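Local coordinates for protein glucoamylase (Thermoanaerobacterium thermosaccharolyticum, PDB 1LF6) that hydrolyses terminal alpha-1,4-linked glucose residues from the non-reducing ends of glucans, releasing beta-D-glucose, and probably also acts on isomaltose, at residues I393-D396 with E397-D400; P445-M448 with A449-A453; L339-S342 with R343-Y346. All blocks are in the same frame, centred on the assembly; numbering follows the deposited sequence.

Contact 1: I393-D396 with E397-D400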
loop_
_atom_site.group_PDB
_atom_site.type_symbol
_atom_site.label_atom_id
_atom_site.label_comp_id
_atom_site.label_asym_id
_atom_site.label_seq_id
_atom_site.Cartn_x
_atom_site.Cartn_y
_atom_site.Cartn_z
ATOM N N ILE A 393 19.734 10.502 -0.711
ATOM C CA ILE A 393 20.169 10.432 -2.097
ATOM C C ILE A 393 20.278 8.982 -2.572
ATOM O O ILE A 393 21.230 8.278 -2.234
ATOM C CB ILE A 393 21.543 11.115 -2.280
ATOM C CG1 ILE A 393 21.456 12.587 -1.852
ATOM C CG2 ILE A 393 22.007 10.978 -3.725
ATOM C CD1 ILE A 393 20.418 13.407 -2.612
ATOM N N GLN A 394 19.302 8.544 -3.359
ATOM C CA GLN A 394 19.290 7.174 -3.879
ATOM C C GLN A 394 19.513 7.201 -5.384
ATOM O O GLN A 394 18.645 7.640 -6.132
ATOM C CB GLN A 394 17.941 6.506 -3.570
ATOM C CG GLN A 394 17.769 6.102 -2.111
ATOM C CD GLN A 394 16.328 5.778 -1.740
ATOM O OE1 GLN A 394 15.589 5.170 -2.517
ATOM N NE2 GLN A 394 15.928 6.171 -0.539
ATOM N N LEU A 395 20.675 6.726 -5.819
ATOM C CA LEU A 395 21.013 6.714 -7.231
ATOM C C LEU A 395 20.075 5.870 -8.075
ATOM O O LEU A 395 19.752 6.240 -9.212
ATOM C CB LEU A 395 22.465 6.251 -7.429
ATOM C CG LEU A 395 23.538 7.340 -7.317
ATOM C CD1 LEU A 395 23.443 8.272 -8.515
ATOM C CD2 LEU A 395 23.362 8.127 -6.020
ATOM N N ASP A 396 19.632 4.741 -7.531
ATOM C CA ASP A 396 18.732 3.878 -8.277
ATOM C C ASP A 396 17.470 4.650 -8.610
ATOM O O ASP A 396 16.882 4.447 -9.672
ATOM C CB ASP A 396 18.411 2.597 -7.487
ATOM C CG ASP A 396 17.521 2.843 -6.289
ATOM O OD1 ASP A 396 17.779 3.802 -5.537
ATOM O OD2 ASP A 396 16.569 2.053 -6.093
ATOM N N GLU A 397 17.073 5.565 -7.727
ATOM C CA GLU A 397 15.873 6.357 -7.980
ATOM C C GLU A 397 16.068 7.441 -9.051
ATOM O O GLU A 397 15.093 7.947 -9.607
ATOM C CB GLU A 397 15.346 6.966 -6.673
ATOM C CG GLU A 397 14.684 5.933 -5.754
ATOM C CD GLU A 397 13.747 6.554 -4.733
ATOM O OE1 GLU A 397 12.620 6.036 -4.565
ATOM O OE2 GLU A 397 14.129 7.558 -4.096
ATOM N N GLN A 398 17.319 7.789 -9.346
ATOM C CA GLN A 398 17.601 8.782 -10.378
ATOM C C GLN A 398 17.581 8.073 -11.729
ATOM O O GLN A 398 17.244 8.663 -12.762
ATOM C CB GLN A 398 18.990 9.404 -10.184
ATOM C CG GLN A 398 19.293 9.892 -8.777
ATOM C CD GLN A 398 18.258 10.869 -8.257
ATOM O OE1 GLN A 398 17.854 11.803 -8.958
ATOM N NE2 GLN A 398 17.829 10.666 -7.014
ATOM N N ALA A 399 17.942 6.794 -11.706
ATOM C CA ALA A 399 18.026 5.975 -12.911
ATOM C C ALA A 399 16.720 5.388 -13.437
ATOM O O ALA A 399 16.483 5.384 -14.648
ATOM C CB ALA A 399 19.030 4.845 -12.682
ATOM N N ASP A 400 15.879 4.891 -12.535
ATOM C CA ASP A 400 14.627 4.262 -12.937
ATOM C C ASP A 400 13.738 5.075 -13.864
ATOM O O ASP A 400 13.202 4.543 -14.828
ATOM C CB ASP A 400 13.842 3.806 -11.700
ATOM C CG ASP A 400 14.519 2.634 -10.993
ATOM O OD1 ASP A 400 15.324 1.942 -11.655
ATOM O OD2 ASP A 400 14.243 2.400 -9.800
HETATM O O HOH W 1 15.368 0.448 -8.055
#
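The amide end of Gln-394 lies across the carboxylate of Glu-397, the two flat groups turned 25° against each other, at the N-terminal start of helix 395-407 of the (alpha/alpha) barrel of family GH15. Gln-394 OE1 comes within 3.2 Å of Glu-397 OE2, two acceptors that do not bond each other; Arg-343 supplies donors to Gln-394 OE1 and to the other carboxylate oxygen, Glu-397 OE1. Gln-394 NE2 bonds Gln-434 OE1 and OE2 of Glu-438, the probable proton donor, which places this turn beside the active site.

The carbonyl of Gln-394 is gripped by Gln-398. The chain of Gln-398 bends back at CG (chi2 -55°), and NE2 meets Gln-394 O at 3.3 Å from above the carbonyl plane; the same NE2 also serves Ile-378 O. Leu-395 O takes two amides, Ala-399 N in the carbonyl plane and Gln-398 N well above it, as the helix settles into its regular pattern.

Asp-396 and Asp-400 bring like charges to 4.4 Å between their OD2 atoms. The positive charge of Arg-343, salt-bridged to Asp-396, probably offsets this, and one water donates to both carboxylates, 2.8 Å from Asp-396 OD2 and 2.8 Å from Asp-400 OD2.

Contact 2: P445-M448 with A449-A453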
loop_
_atom_site.group_PDB
_atom_site.type_symbol
_atom_site.label_atom_id
_atom_site.label_comp_id
_atom_site.label_asym_id
_atom_site.label_seq_id
_atom_site.Cartn_x
_atom_site.Cartn_y
_atom_site.Cartn_z
ATOM N N PRO A 445 25.593 -3.384 -5.439
ATOM C CA PRO A 445 25.390 -3.990 -6.758
ATOM C C PRO A 445 24.026 -3.640 -7.361
ATOM O O PRO A 445 23.932 -3.363 -8.555
ATOM C CB PRO A 445 25.575 -5.494 -6.497
ATOM C CG PRO A 445 25.416 -5.643 -5.014
ATOM C CD PRO A 445 26.018 -4.392 -4.449
ATOM N N ALA A 446 22.979 -3.629 -6.539
ATOM C CA ALA A 446 21.644 -3.294 -7.030
ATOM C C ALA A 446 21.610 -1.861 -7.537
ATOM O O ALA A 446 21.119 -1.600 -8.634
ATOM C CB ALA A 446 20.603 -3.477 -5.926
ATOM N N THR A 447 22.129 -0.930 -6.742
ATOM C CA THR A 447 22.149 0.479 -7.141
ATOM C C THR A 447 23.017 0.698 -8.386
ATOM O O THR A 447 22.613 1.396 -9.317
ATOM C CB THR A 447 22.676 1.372 -6.007
ATOM O OG1 THR A 447 21.823 1.235 -4.862
ATOM C CG2 THR A 447 22.707 2.832 -6.445
ATOM N N MET A 448 24.210 0.116 -8.404
ATOM C CA MET A 448 25.079 0.264 -9.564
ATOM C C MET A 448 24.451 -0.353 -10.818
ATOM O O MET A 448 24.675 0.134 -11.925
ATOM C CB MET A 448 26.442 -0.363 -9.298
ATOM C CG MET A 448 27.274 0.422 -8.287
ATOM S SD MET A 448 28.923 -0.237 -8.139
ATOM C CE MET A 448 29.689 0.437 -9.602
ATOM N N ALA A 449 23.673 -1.421 -10.643
ATOM C CA ALA A 449 23.012 -2.060 -11.777
ATOM C C ALA A 449 22.035 -1.063 -12.380
ATOM O O ALA A 449 21.940 -0.921 -13.603
ATOM C CB ALA A 449 22.262 -3.323 -11.331
ATOM N N ALA A 450 21.306 -0.373 -11.507
ATOM C CA ALA A 450 20.335 0.628 -11.935
ATOM C C ALA A 450 21.031 1.788 -12.638
ATOM O O ALA A 450 20.514 2.309 -13.627
ATOM C CB ALA A 450 19.551 1.148 -10.730
ATOM N N GLU A 451 22.195 2.191 -12.122
ATOM C CA GLU A 451 22.955 3.293 -12.705
ATOM C C GLU A 451 23.483 2.961 -14.097
ATOM O O GLU A 451 23.482 3.818 -14.984
ATOM C CB GLU A 451 24.129 3.691 -11.796
ATOM C CG GLU A 451 23.702 4.299 -10.457
ATOM C CD GLU A 451 24.878 4.687 -9.586
ATOM O OE1 GLU A 451 25.330 5.848 -9.671
ATOM O OE2 GLU A 451 25.362 3.825 -8.821
ATOM N N VAL A 452 23.955 1.730 -14.279
ATOM C CA VAL A 452 24.473 1.290 -15.577
ATOM C C VAL A 452 23.329 1.224 -16.596
ATOM O O VAL A 452 23.458 1.707 -17.719
ATOM C CB VAL A 452 25.144 -0.108 -15.483
ATOM C CG1 VAL A 452 25.427 -0.650 -16.886
ATOM C CG2 VAL A 452 26.445 -0.008 -14.694
ATOM N N ALA A 453 22.216 0.614 -16.194
ATOM C CA ALA A 453 21.049 0.502 -17.063
ATOM C C ALA A 453 20.514 1.892 -17.420
ATOM O O ALA A 453 20.208 2.179 -18.580
ATOM C CB ALA A 453 19.968 -0.307 -16.373
#
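Glu-451 lays its carboxylate over the preceding turn of helix 445-464, where it meets Thr-447 and Met-448 by van der Waals contact. Its CG stands beside the backbone N (chi1 -67°) and the chain runs out extended from there, which carries OE2 over the helix surface: Glu-451 OE2 lies 3.7 Å from Thr-447 CG2 and 3.9 Å from Met-448 CG. The acidic oxygen thus rests on a methyl and a methylene group, with the alpha carbon of Met-448 close beneath it. Closer to the backbone, Glu-451 CG touches Thr-447 O at 3.3 Å. The small and branched side chains pack in the same way against carbonyls one turn back. Ala-449 CB sits 3.2 Å from Pro-445 O, and Val-452 CG2 is 3.3 Å from Met-448 O.

The hydrogen bonds are those of a regular alpha-helix, each running from residue i+4 to the carbonyl of residue i. Ala-449, Ala-450, Glu-451 and Val-452 give their amides to Pro-445, Ala-446, Thr-447 and Met-448 in turn. The bond from Glu-451 N to Thr-447 O, 2.9 Å long, lies in the carbonyl plane, whereas the other three donors are tilted from it by 23 to 29°. Pro-445, which has no amide hydrogen to give, occupies the first turn, and Thr-447 N is taken up by Ser-444 OG.

Within the (alpha/alpha) barrel this opening part of helix 445-464 is buried between several helices. Thr-447, Ala-450 and Glu-451 face helix 395-407, with Leu-395 against both Thr-447 and Glu-451; Met-448 and Glu-451 meet helix 468-489, and Pro-445 and Ala-449 pack on Leu-539 of helix 538-541.

Contact 3: L339-S342 with R343-Y346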
loop_
_atom_site.group_PDB
_atom_site.type_symbol
_atom_site.label_atom_id
_atom_site.label_comp_id
_atom_site.label_asym_id
_atom_site.label_seq_id
_atom_site.Cartn_x
_atom_site.Cartn_y
_atom_site.Cartn_z
ATOM N N LEU A 339 3.474 7.983 0.468
ATOM C CA LEU A 339 4.378 8.858 -0.255
ATOM C C LEU A 339 4.681 8.218 -1.599
ATOM O O LEU A 339 4.357 7.052 -1.824
ATOM C CB LEU A 339 5.673 9.059 0.540
ATOM C CG LEU A 339 5.496 9.788 1.873
ATOM C CD1 LEU A 339 6.780 9.721 2.692
ATOM C CD2 LEU A 339 5.100 11.231 1.600
ATOM N N VAL A 340 5.295 8.986 -2.490
ATOM C CA VAL A 340 5.633 8.494 -3.816
ATOM C C VAL A 340 7.130 8.263 -3.920
ATOM O O VAL A 340 7.924 9.183 -3.717
ATOM C CB VAL A 340 5.215 9.510 -4.924
ATOM C CG1 VAL A 340 5.517 8.933 -6.309
ATOM C CG2 VAL A 340 3.733 9.844 -4.804
ATOM N N TRP A 341 7.508 7.027 -4.213
ATOM C CA TRP A 341 8.912 6.660 -4.389
ATOM C C TRP A 341 9.120 6.331 -5.857
ATOM O O TRP A 341 8.370 5.550 -6.448
ATOM C CB TRP A 341 9.270 5.416 -3.574
ATOM C CG TRP A 341 9.639 5.657 -2.141
ATOM C CD1 TRP A 341 10.899 5.839 -1.633
ATOM C CD2 TRP A 341 8.751 5.649 -1.017
ATOM N NE1 TRP A 341 10.848 5.930 -0.261
ATOM C CE2 TRP A 341 9.543 5.818 0.145
ATOM C CE3 TRP A 341 7.360 5.510 -0.877
ATOM C CZ2 TRP A 341 8.990 5.851 1.432
ATOM C CZ3 TRP A 341 6.810 5.542 0.403
ATOM C CH2 TRP A 341 7.628 5.711 1.543
ATOM N N SER A 342 10.143 6.936 -6.439
ATOM C CA SER A 342 10.481 6.703 -7.826
ATOM C C SER A 342 10.650 5.201 -8.088
ATOM O O SER A 342 10.206 4.684 -9.124
ATOM C CB SER A 342 11.776 7.448 -8.153
ATOM O OG SER A 342 12.310 7.046 -9.395
ATOM N N ARG A 343 11.285 4.510 -7.142
ATOM C CA ARG A 343 11.531 3.075 -7.268
ATOM C C ARG A 343 10.217 2.305 -7.352
ATOM O O ARG A 343 9.968 1.596 -8.328
ATOM C CB ARG A 343 12.381 2.580 -6.080
ATOM C CG ARG A 343 12.563 1.061 -6.004
ATOM C CD ARG A 343 13.452 0.654 -4.825
ATOM N NE ARG A 343 13.148 1.433 -3.622
ATOM C CZ ARG A 343 13.881 2.449 -3.182
ATOM N NH1 ARG A 343 14.977 2.816 -3.834
ATOM N NH2 ARG A 343 13.508 3.110 -2.100
ATOM N N ASP A 344 9.371 2.454 -6.341
ATOM C CA ASP A 344 8.091 1.755 -6.338
ATOM C C ASP A 344 7.251 2.111 -7.562
ATOM O O ASP A 344 6.658 1.239 -8.187
ATOM C CB ASP A 344 7.315 2.067 -5.052
ATOM C CG ASP A 344 8.033 1.565 -3.806
ATOM O OD1 ASP A 344 7.403 0.869 -2.982
ATOM O OD2 ASP A 344 9.232 1.866 -3.660
ATOM N N LEU A 345 7.211 3.395 -7.906
ATOM C CA LEU A 345 6.437 3.857 -9.054
ATOM C C LEU A 345 6.928 3.174 -10.333
ATOM O O LEU A 345 6.136 2.747 -11.174
ATOM C CB LEU A 345 6.560 5.382 -9.173
ATOM C CG LEU A 345 5.693 6.138 -10.183
ATOM C CD1 LEU A 345 4.219 5.835 -9.937
ATOM C CD2 LEU A 345 5.953 7.635 -10.048
ATOM N N TYR A 346 8.244 3.072 -10.463
ATOM C CA TYR A 346 8.885 2.432 -11.609
ATOM C C TYR A 346 8.383 1.001 -11.766
ATOM O O TYR A 346 7.993 0.578 -12.857
ATOM C CB TYR A 346 10.408 2.440 -11.399
ATOM C CG TYR A 346 11.211 1.524 -12.304
ATOM C CD1 TYR A 346 11.365 1.801 -13.666
ATOM C CD2 TYR A 346 11.836 0.387 -11.790
ATOM C CE1 TYR A 346 12.127 0.966 -14.492
ATOM C CE2 TYR A 346 12.597 -0.452 -12.606
ATOM C CZ TYR A 346 12.739 -0.156 -13.955
ATOM O OH TYR A 346 13.493 -0.983 -14.758
#
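Trp-341 meets both Arg-343 and Asp-344 as the chain turns into helix 342-355. Its backbone oxygen accepts the amide of Leu-345, Leu-345 N to Trp-341 O measuring 2.8 Å; the bond is nearly straight at the hydrogen, and the donor also stands nearly in line with the C=O bond. The next carbonyl, Ser-342 O, receives Tyr-346 N at 2.9 Å from a position tilted off its plane. This second amide comes one residue further along, so the two bonds together set the first turn of the helix. The hydroxyl of Ser-342 is satisfied as well, its OG being bonded to the backbone oxygen of Glu-397.

Trp-341 holds the N-cap position of this helix, one of those forming the (alpha/alpha) barrel of family GH15, and its indole NE1 bonds OE2 of Glu-438, the probable proton donor, with which Arg-343 NH2 has a long, weak ion pair. The ring and the Asp-344 side chain run side by side, their planes 35° apart, with Asp-344 OD2 3.6 Å from Trp-341 CB. The guanidinium of Arg-343 meets the indole obliquely, planes 44° apart, with Arg-343 NH2 3.8 Å from Trp-341 CD1.

Arg-343 leaves the helix extended and then turns at CD (chi3 41°), carrying its terminal nitrogens toward the start of helix 395-407, where NH1 is shared between two acceptors, Gln-394 and Asp-396. Nearer its own backbone, the salt bridge from Arg-343 NE to Asp-344 OD2 is long, at 3.9 Å.

Val-340 and Leu-345 add an apolar touch, Val-340 CG1 to Leu-345 CD2 at 4.0 Å.

Contact 1 stands between the other two, its centre about 9 Å from that of contact 2 and about 10 Å from that of contact 3. Toward contact 3 it is polar: Arg-343 NH1 lies 2.8 Å from Gln-394 OE1 and 2.9 Å from Asp-396 OD2. Toward contact 2 it is packing alone, with Leu-395 CB 3.6 Å from Thr-447 CG2 and Ala-399 CB 3.1 Å from Ala-450 O. Contacts 2 and 3 do not touch, their nearest atoms being about 7 Å apart. The probable catalytic pair, outside all three contacts, is bordered by them: Gln-394 and Trp-341 each come within about 3 Å of Glu-438, and Thr-447 within about 4 Å of Glu-435, the probable proton acceptor, measured between side chains.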